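Local coordinates for SusD/RagB family nutrient-binding outer membrane lipoprotein (Bacteroides vulgatus, PDB 4F7A) that probably binds glycans, perhaps mucin O-glycans, at the outer membrane as a SusD/RagB-family lipoprotein, at residues Gly31-Tyr36 and Thr327-Leu332; Phe49-His54 and Asn250-Val255; Gln321-Ser326 and Cys431-Met436. One frame throughout, in Å; residues are numbered along the deposited sequence.

Contact 1. Residues Gly31-Tyr36 and Thr327-Leu332; sequences GIYFNY and TPAVLL
I32 and Y33 pack against A329 and L331, joining the loop after helix 15-30 to a short strand within the TPR-like fold of a SusD homolog, in which helices far outnumber strands. The tightest approach is Y33 CD2 to A329 CB at 3.4 Å. The methyl comes at the tyrosine ring obliquely and is centred on CD2, with Y33 CG and Y33 CE2 each 3.9 Å from A329 CB. A small side chain suits this site, because the ring comes almost up to the strand backbone. At the other end of the patch the pairing is aliphatic: I32 CG2 sits 3.8 Å from L331 CD1 and 3.9 Å from L331 CD2, as the two side chains cross obliquely. No hydrogen bond links the two segments, so the fit rests on shape and apolar surface.

Y33 is the centre of an inverse gamma turn, and the CB atoms of I32 and Y33 both point toward the strand. The tyrosine CG stands anti to its backbone N (chi1 -164°), which carries the ring out past A329 toward W46, P251 and L252. Around the turn, polar backbone atoms are satisfied by side chains: I32 O accepts from R127 NH2, and Y33 O bonds to the hydroxyl of Y248.

On the other side, strand 329-332 runs antiparallel to strand 241-243, and L331 and L332 both face I241 in a classic beta bulge. L331 starts out alongside the loop, and its length lets its two methyls reach I32 and Y33. With CG anti to the carbonyl carbon (chi1 -68°), it puts L331 CD2 4.2 Å from Y33 CB, so that the same methyl touches both loop residues.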
loop_
_atom_site.group_PDB
_atom_site.type_symbol
_atom_site.label_atom_id
_atom_site.label_comp_id
_atom_site.label_asym_id
_atom_site.label_seq_id
_atom_site.Cartn_x
_atom_site.Cartn_y
_atom_site.Cartn_z
ATOM N N GLY A 31 -1.613 12.516 -7.125
ATOM C CA GLY A 31 -0.896 11.553 -7.945
ATOM C C GLY A 31 -0.340 10.349 -7.195
ATOM O O GLY A 31 0.270 9.488 -7.811
ATOM N N ILE A 32 -0.533 10.286 -5.883
ATOM C CA ILE A 32 -0.045 9.132 -5.081
ATOM C C ILE A 32 -0.990 7.913 -5.267
ATOM O O ILE A 32 -0.591 6.926 -5.874
ATOM C CB ILE A 32 0.128 9.503 -3.592
ATOM C CG1 ILE A 32 1.172 10.618 -3.434
ATOM C CG2 ILE A 32 0.495 8.238 -2.745
ATOM C CD1 ILE A 32 1.111 11.356 -2.056
ATOM N N TYR A 33 -2.210 7.989 -4.710
ATOM C CA TYR A 33 -3.344 7.067 -5.037
ATOM C C TYR A 33 -3.978 7.712 -6.250
ATOM O O TYR A 33 -4.924 8.536 -6.156
ATOM C CB TYR A 33 -4.316 7.018 -3.883
ATOM C CG TYR A 33 -5.345 5.889 -3.835
ATOM C CD1 TYR A 33 -4.987 4.585 -3.465
ATOM C CD2 TYR A 33 -6.683 6.154 -4.033
ATOM C CE1 TYR A 33 -5.943 3.586 -3.342
ATOM C CE2 TYR A 33 -7.636 5.169 -3.904
ATOM C CZ TYR A 33 -7.262 3.891 -3.553
ATOM O OH TYR A 33 -8.235 2.936 -3.418
ATOM N N PHE A 34 -3.372 7.378 -7.378
ATOM C CA PHE A 34 -3.340 8.249 -8.540
ATOM C C PHE A 34 -4.725 8.548 -9.056
ATOM O O PHE A 34 -5.463 7.642 -9.419
ATOM C CB PHE A 34 -2.512 7.590 -9.647
ATOM C CG PHE A 34 -2.303 8.464 -10.845
ATOM C CD1 PHE A 34 -3.266 8.536 -11.838
ATOM C CD2 PHE A 34 -1.140 9.202 -10.989
ATOM C CE1 PHE A 34 -3.088 9.336 -12.941
ATOM C CE2 PHE A 34 -0.954 10.014 -12.102
ATOM C CZ PHE A 34 -1.920 10.076 -13.077
ATOM N N ASN A 35 -5.085 9.827 -9.087
ATOM C CA ASN A 35 -6.285 10.233 -9.825
ATOM C C ASN A 35 -6.151 11.655 -10.328
ATOM O O ASN A 35 -7.076 12.477 -10.239
ATOM C CB ASN A 35 -7.543 10.017 -9.000
ATOM C CG ASN A 35 -8.756 9.696 -9.864
ATOM O OD1 ASN A 35 -8.620 9.149 -10.974
ATOM N ND2 ASN A 35 -9.952 10.006 -9.356
ATOM N N TYR A 36 -4.978 11.918 -10.886
ATOM C CA TYR A 36 -4.634 13.200 -11.445
ATOM C C TYR A 36 -5.024 13.247 -12.911
ATOM O O TYR A 36 -4.633 12.375 -13.698
ATOM C CB TYR A 36 -3.121 13.439 -11.300
ATOM C CG TYR A 36 -2.621 14.629 -12.097
ATOM C CD1 TYR A 36 -2.948 15.925 -11.720
ATOM C CD2 TYR A 36 -1.866 14.453 -13.241
ATOM C CE1 TYR A 36 -2.520 17.028 -12.467
ATOM C CE2 TYR A 36 -1.432 15.541 -13.988
ATOM C CZ TYR A 36 -1.757 16.817 -13.590
ATOM O OH TYR A 36 -1.332 17.874 -14.331
ATOM N N THR A 327 -14.887 10.219 -0.488
ATOM C CA THR A 327 -14.175 9.556 0.614
ATOM C C THR A 327 -12.654 9.830 0.514
ATOM O O THR A 327 -12.052 9.514 -0.502
ATOM C CB THR A 327 -14.398 8.033 0.568
ATOM O OG1 THR A 327 -15.805 7.756 0.724
ATOM C CG2 THR A 327 -13.596 7.335 1.668
ATOM N N PRO A 328 -12.029 10.395 1.573
ATOM C CA PRO A 328 -10.566 10.553 1.465
ATOM C C PRO A 328 -9.881 9.195 1.198
ATOM O O PRO A 328 -10.330 8.171 1.719
ATOM C CB PRO A 328 -10.170 11.110 2.842
ATOM C CG PRO A 328 -11.380 11.799 3.343
ATOM C CD PRO A 328 -12.536 10.927 2.851
ATOM N N ALA A 329 -8.840 9.189 0.373
ATOM C CA ALA A 329 -8.107 7.979 0.034
ATOM C C ALA A 329 -7.036 7.711 1.076
ATOM O O ALA A 329 -6.029 8.416 1.134
ATOM C CB ALA A 329 -7.445 8.118 -1.362
ATOM N N VAL A 330 -7.244 6.683 1.883
ATOM C CA VAL A 330 -6.330 6.357 2.969
ATOM C C VAL A 330 -4.964 5.893 2.441
ATOM O O VAL A 330 -4.897 5.071 1.511
ATOM C CB VAL A 330 -6.939 5.265 3.853
ATOM C CG1 VAL A 330 -5.963 4.829 4.887
ATOM C CG2 VAL A 330 -8.247 5.802 4.509
ATOM N N LEU A 331 -3.896 6.451 3.019
ATOM C CA LEU A 331 -2.498 6.129 2.663
ATOM C C LEU A 331 -1.701 5.533 3.821
ATOM O O LEU A 331 -0.861 4.653 3.603
ATOM C CB LEU A 331 -1.752 7.370 2.149
ATOM C CG LEU A 331 -2.247 7.909 0.798
ATOM C CD1 LEU A 331 -1.465 9.152 0.427
ATOM C CD2 LEU A 331 -2.159 6.829 -0.283
ATOM N N LEU A 332 -1.921 6.040 5.029
ATOM C CA LEU A 332 -1.165 5.596 6.213
ATOM C C LEU A 332 -1.993 5.849 7.489
ATOM O O LEU A 332 -2.305 6.985 7.810
ATOM C CB LEU A 332 0.184 6.324 6.270
ATOM C CG LEU A 332 1.240 5.732 7.203
ATOM C CD1 LEU A 332 2.634 6.179 6.788
ATOM C CD2 LEU A 332 0.949 6.095 8.641
#

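Contact 2. Residues Phe49-His54 and Asn250-Val255; sequences FQNLNH and NPLAGV
N51 ND2 donates to D55 OD2, and this bond holds the amide in place while its other end faces V255: N51 OD1 lies 3.6 Å from V255 CG1, the two side chains approaching from opposite directions. The amide nitrogen also rests on a methyl, with N51 ND2 4.1 Å from L252 CD1, where the side chains cross at about a right angle. N51 CG is anti to the backbone N (chi1 -163°), and this sends the amide across to the neighbouring helix.

The contact is a helix-to-helix one within the TPR-like SusD fold, where the last turn of helix 44-51, widened into a pi-type turn, meets the start of helix 251-257. L252 and V255, three residues apart, share one face of the latter helix. Their branched side chains give the amide an apolar neighbour, and both also pack on W46, which N51 touches as well.

N250 is the N-cap of helix 251-257. Its OD1 accepts from L252 N at 3.0 Å, with a bent N-H...O angle of 137° and the donor in the carbonyl plane. Asparagine suits the place because its short amide can fold back to an N-H of the first turn. Proline suits the first helical position, P251, because its nitrogen has no i-4 carbonyl within the helix to bond to. N250 ND2, the other end of the same amide, donates to T327 O.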
loop_
_atom_site.group_PDB
_atom_site.type_symbol
_atom_site.label_atom_id
_atom_site.label_comp_id
_atom_site.label_asym_id
_atom_site.label_seq_id
_atom_site.Cartn_x
_atom_site.Cartn_y
_atom_site.Cartn_z
ATOM N N PHE A 49 -3.051 1.475 -12.929
ATOM C CA PHE A 49 -2.021 1.883 -11.947
ATOM C C PHE A 49 -1.978 0.884 -10.794
ATOM O O PHE A 49 -0.938 0.290 -10.490
ATOM C CB PHE A 49 -2.357 3.302 -11.420
ATOM C CG PHE A 49 -1.240 3.985 -10.627
ATOM C CD1 PHE A 49 -0.954 3.629 -9.328
ATOM C CD2 PHE A 49 -0.536 5.043 -11.176
ATOM C CE1 PHE A 49 0.057 4.288 -8.615
ATOM C CE2 PHE A 49 0.445 5.707 -10.472
ATOM C CZ PHE A 49 0.755 5.321 -9.200
ATOM N N GLN A 50 -3.145 0.642 -10.214
ATOM C CA GLN A 50 -3.237 -0.149 -9.012
ATOM C C GLN A 50 -4.333 -1.214 -8.964
ATOM O O GLN A 50 -4.110 -2.289 -8.395
ATOM C CB GLN A 50 -3.381 0.852 -7.859
ATOM C CG GLN A 50 -3.919 0.361 -6.604
ATOM C CD GLN A 50 -3.572 1.256 -5.411
ATOM O OE1 GLN A 50 -3.044 2.387 -5.536
ATOM N NE2 GLN A 50 -3.893 0.752 -4.257
ATOM N N ASN A 51 -5.531 -0.929 -9.476
ATOM C CA ASN A 51 -6.657 -1.817 -9.181
ATOM C C ASN A 51 -6.527 -3.194 -9.810
ATOM O O ASN A 51 -6.852 -4.208 -9.170
ATOM C CB ASN A 51 -8.003 -1.197 -9.563
ATOM C CG ASN A 51 -9.168 -1.895 -8.898
ATOM O OD1 ASN A 51 -10.086 -2.343 -9.580
ATOM N ND2 ASN A 51 -9.140 -2.000 -7.537
ATOM N N LEU A 52 -6.025 -3.244 -11.042
ATOM C CA LEU A 52 -5.825 -4.529 -11.713
ATOM C C LEU A 52 -4.466 -5.196 -11.428
ATOM O O LEU A 52 -4.155 -6.254 -11.993
ATOM C CB LEU A 52 -6.038 -4.393 -13.203
ATOM C CG LEU A 52 -7.464 -4.149 -13.676
ATOM C CD1 LEU A 52 -7.439 -3.693 -15.130
ATOM C CD2 LEU A 52 -8.357 -5.400 -13.515
ATOM N N ASN A 53 -3.663 -4.580 -10.565
ATOM C CA ASN A 53 -2.415 -5.165 -10.099
ATOM C C ASN A 53 -2.454 -5.356 -8.568
ATOM O O ASN A 53 -2.999 -6.330 -8.059
ATOM C CB ASN A 53 -1.250 -4.263 -10.533
ATOM C CG ASN A 53 -1.133 -4.161 -12.017
ATOM O OD1 ASN A 53 -0.693 -5.107 -12.678
ATOM N ND2 ASN A 53 -1.501 -3.022 -12.555
ATOM N N HIS A 54 -1.943 -4.383 -7.842
ATOM C CA HIS A 54 -1.755 -4.501 -6.399
ATOM C C HIS A 54 -3.028 -4.847 -5.645
ATOM O O HIS A 54 -2.982 -5.601 -4.696
ATOM C CB HIS A 54 -1.206 -3.190 -5.836
ATOM C CG HIS A 54 -0.066 -2.635 -6.623
ATOM N ND1 HIS A 54 -0.205 -2.202 -7.926
ATOM C CD2 HIS A 54 1.219 -2.380 -6.276
ATOM C CE1 HIS A 54 0.957 -1.737 -8.358
ATOM N NE2 HIS A 54 1.839 -1.841 -7.377
ATOM N N ASN A 250 -12.091 9.954 -5.235
ATOM C CA ASN A 250 -11.507 8.685 -4.911
ATOM C C ASN A 250 -11.706 7.709 -6.082
ATOM O O ASN A 250 -12.833 7.367 -6.427
ATOM C CB ASN A 250 -12.138 8.141 -3.631
ATOM C CG ASN A 250 -11.416 6.919 -3.095
ATOM O OD1 ASN A 250 -11.089 6.015 -3.852
ATOM N ND2 ASN A 250 -11.208 6.871 -1.770
ATOM N N PRO A 251 -10.615 7.252 -6.701
ATOM C CA PRO A 251 -10.787 6.458 -7.917
ATOM C C PRO A 251 -11.355 5.064 -7.664
ATOM O O PRO A 251 -11.934 4.474 -8.571
ATOM C CB PRO A 251 -9.367 6.370 -8.485
ATOM C CG PRO A 251 -8.500 6.558 -7.341
ATOM C CD PRO A 251 -9.187 7.526 -6.435
ATOM N N LEU A 252 -11.209 4.545 -6.448
ATOM C CA LEU A 252 -11.798 3.246 -6.112
ATOM C C LEU A 252 -13.301 3.310 -6.264
ATOM O O LEU A 252 -13.916 2.376 -6.771
ATOM C CB LEU A 252 -11.400 2.803 -4.706
ATOM C CG LEU A 252 -11.925 1.456 -4.197
ATOM C CD1 LEU A 252 -11.465 0.259 -5.029
ATOM C CD2 LEU A 252 -11.511 1.282 -2.719
ATOM N N ALA A 253 -13.889 4.437 -5.853
ATOM C CA ALA A 253 -15.313 4.641 -5.961
ATOM C C ALA A 253 -15.706 4.743 -7.416
ATOM O O ALA A 253 -16.791 4.295 -7.786
ATOM C CB ALA A 253 -15.784 5.920 -5.146
ATOM N N GLY A 254 -14.824 5.305 -8.244
ATOM C CA GLY A 254 -15.064 5.375 -9.677
ATOM C C GLY A 254 -15.128 4.013 -10.336
ATOM O O GLY A 254 -16.060 3.744 -11.094
ATOM N N VAL A 255 -14.148 3.151 -10.037
ATOM C CA VAL A 255 -14.142 1.765 -10.542
ATOM C C VAL A 255 -15.319 0.962 -9.969
ATOM O O VAL A 255 -15.920 0.144 -10.681
ATOM C CB VAL A 255 -12.784 1.072 -10.300
ATOM C CG1 VAL A 255 -12.768 -0.358 -10.833
ATOM C CG2 VAL A 255 -11.648 1.906 -10.950
#

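Contact 3. Residues Gln321-Ser326 and Cys431-Met436; sequences QTITAS and CWPEGM
I323 reaches W432 and P433 from a loop, meeting the irregular link between helices 416-431 and 435-445 of the TPR-like SusD fold. From its CB the side chain divides. CG2, anti to the backbone N, heads for helix 251-257, where the residue packs on L252 and A253. CG1, anti to the carbonyl carbon (chi1 -60°), goes the other way and lies 3.9 Å from W432 CH2, approaching the indole obliquely. At the tip, I323 CD1 is 4.1 Å from W432 CZ3 and 4.3 Å from P433 CG. A beta-branched residue thus fills two directions at once, which suits a loop wedged between a helix and an aromatic ring.

The indole is held by several neighbours: NE1 is bonded to Y283 OH, Y282 stacks on the ring and Y60 meets it edge-to-face, while I323 touches the end of the six-membered ring. The peptide bond between W432 and P433 is cis, and it folds the proline back over its neighbour, with P433 CB 3.7 Å above the indole plane over its centre, a CH-pi packing common in cis aromatic-proline pairs.

Just beyond, E434 is the N-cap of helix 435-445. Its carboxylate is also salt-bridged to R127, and E434 OE2 accepts from M436 N (deposited as selenomethionine) at 3.0 Å, the donor lying 42° out of the carboxylate plane.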
loop_
_atom_site.group_PDB
_atom_site.type_symbol
_atom_site.label_atom_id
_atom_site.label_comp_id
_atom_site.label_asym_id
_atom_site.label_seq_id
_atom_site.Cartn_x
_atom_site.Cartn_y
_atom_site.Cartn_z
ATOM N N GLN A 321 -21.513 2.775 0.144
ATOM C CA GLN A 321 -21.818 3.821 1.129
ATOM C C GLN A 321 -20.543 4.157 1.878
ATOM O O GLN A 321 -20.306 5.300 2.229
ATOM C CB GLN A 321 -22.901 3.385 2.136
ATOM C CG GLN A 321 -24.312 3.364 1.566
ATOM C CD GLN A 321 -25.343 2.837 2.560
ATOM O OE1 GLN A 321 -24.999 2.191 3.556
ATOM N NE2 GLN A 321 -26.613 3.112 2.290
ATOM N N THR A 322 -19.711 3.146 2.120
ATOM C CA THR A 322 -18.427 3.341 2.798
ATOM C C THR A 322 -17.398 4.027 1.898
ATOM O O THR A 322 -16.718 4.980 2.316
ATOM C CB THR A 322 -17.875 2.004 3.265
ATOM O OG1 THR A 322 -18.837 1.413 4.139
ATOM C CG2 THR A 322 -16.534 2.166 4.007
ATOM N N ILE A 323 -17.279 3.548 0.661
ATOM C CA ILE A 323 -16.325 4.114 -0.294
ATOM C C ILE A 323 -17.111 4.903 -1.375
ATOM O O ILE A 323 -17.824 4.315 -2.210
ATOM C CB ILE A 323 -15.441 3.017 -0.911
ATOM C CG1 ILE A 323 -14.624 2.270 0.174
ATOM C CG2 ILE A 323 -14.471 3.627 -1.981
ATOM C CD1 ILE A 323 -13.683 3.127 1.027
ATOM N N THR A 324 -16.989 6.225 -1.326
ATOM C CA THR A 324 -17.651 7.140 -2.275
ATOM C C THR A 324 -16.610 8.023 -2.938
ATOM O O THR A 324 -15.463 8.064 -2.509
ATOM C CB THR A 324 -18.691 8.057 -1.574
ATOM O OG1 THR A 324 -18.012 9.075 -0.806
ATOM C CG2 THR A 324 -19.595 7.244 -0.632
ATOM N N ALA A 325 -17.011 8.769 -3.957
ATOM C CA ALA A 325 -16.103 9.693 -4.639
ATOM C C ALA A 325 -15.487 10.703 -3.672
ATOM O O ALA A 325 -14.323 11.122 -3.861
ATOM C CB ALA A 325 -16.858 10.434 -5.767
ATOM N N SER A 326 -16.260 11.131 -2.659
ATOM C CA SER A 326 -15.769 12.149 -1.719
ATOM C C SER A 326 -15.037 11.540 -0.515
ATOM O O SER A 326 -14.622 12.260 0.396
ATOM C CB SER A 326 -16.919 13.061 -1.258
ATOM O OG SER A 326 -17.840 12.323 -0.493
ATOM N N CYS A 431 -5.246 -2.010 6.784
ATOM C CA CYS A 431 -4.767 -1.153 5.680
ATOM C C CYS A 431 -5.777 -1.003 4.544
ATOM O O CYS A 431 -5.548 -0.220 3.623
ATOM C CB CYS A 431 -3.443 -1.707 5.119
ATOM S SG CYS A 431 -2.026 -1.349 6.196
ATOM N N TRP A 432 -6.865 -1.778 4.601
ATOM C CA TRP A 432 -7.903 -1.790 3.575
ATOM C C TRP A 432 -8.471 -0.377 3.406
ATOM O O TRP A 432 -8.697 0.315 4.409
ATOM C CB TRP A 432 -9.016 -2.762 4.004
ATOM C CG TRP A 432 -10.094 -2.999 2.986
ATOM C CD1 TRP A 432 -10.146 -4.013 2.076
ATOM C CD2 TRP A 432 -11.245 -2.189 2.743
ATOM N NE1 TRP A 432 -11.252 -3.890 1.296
ATOM C CE2 TRP A 432 -11.956 -2.783 1.696
ATOM C CE3 TRP A 432 -11.770 -1.029 3.341
ATOM C CZ2 TRP A 432 -13.165 -2.263 1.219
ATOM C CZ3 TRP A 432 -12.947 -0.519 2.853
ATOM C CH2 TRP A 432 -13.632 -1.135 1.808
ATOM N N PRO A 433 -8.726 0.057 2.150
ATOM C CA PRO A 433 -8.656 -0.666 0.867
ATOM C C PRO A 433 -7.356 -0.503 0.073
ATOM O O PRO A 433 -7.322 -0.811 -1.136
ATOM C CB PRO A 433 -9.789 -0.036 0.092
ATOM C CG PRO A 433 -9.709 1.440 0.540
ATOM C CD PRO A 433 -9.306 1.399 1.976
ATOM N N GLU A 434 -6.301 -0.064 0.743
ATOM C CA GLU A 434 -5.079 0.374 0.053
ATOM C C GLU A 434 -4.195 -0.827 -0.255
ATOM O O GLU A 434 -3.403 -1.268 0.582
ATOM C CB GLU A 434 -4.323 1.422 0.887
ATOM C CG GLU A 434 -3.455 2.372 0.036
ATOM C CD GLU A 434 -2.319 1.630 -0.625
ATOM O OE1 GLU A 434 -1.380 1.283 0.121
ATOM O OE2 GLU A 434 -2.370 1.385 -1.870
ATOM N N GLY A 435 -4.306 -1.308 -1.486
ATOM C CA GLY A 435 -3.706 -2.568 -1.892
ATOM C C GLY A 435 -2.190 -2.582 -1.989
ATOM O O GLY A 435 -1.579 -3.647 -1.873
HETATM N N MSE A 436 -1.562 -1.438 -2.230
HETATM C CA MSE A 436 -0.086 -1.419 -2.344
HETATM C C MSE A 436 0.607 -1.774 -1.037
HETATM O O MSE A 436 1.452 -2.657 -1.025
HETATM C CB MSE A 436 0.469 -0.109 -2.876
HETATM C CG MSE A 436 -0.048 0.250 -4.232
HETATM SE SE MSE A 436 1.319 1.197 -5.258
HETATM C CE MSE A 436 0.282 1.380 -6.875
#

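All three contacts are buried, their centres 9 to 10 Å apart, and none has a hydrogen bond directly between its two segments. Contact 1 is purely apolar, a loop turn against a bulged strand; contact 2 sets an amide on aliphatic methyls between two helices; contact 3 pairs an isoleucine with an indole and a cis proline. L252 ties them together, touching Y33, N51, I323 and P433. Polar bonds run between contacts instead: N250 N to A325 O at 2.9 Å, and Q50 NE2 to E434 OE2, also at 2.9 Å. R127 of helix 111-132 serves all three, bonding I32 O, Q50 OE1 and E434 OE2.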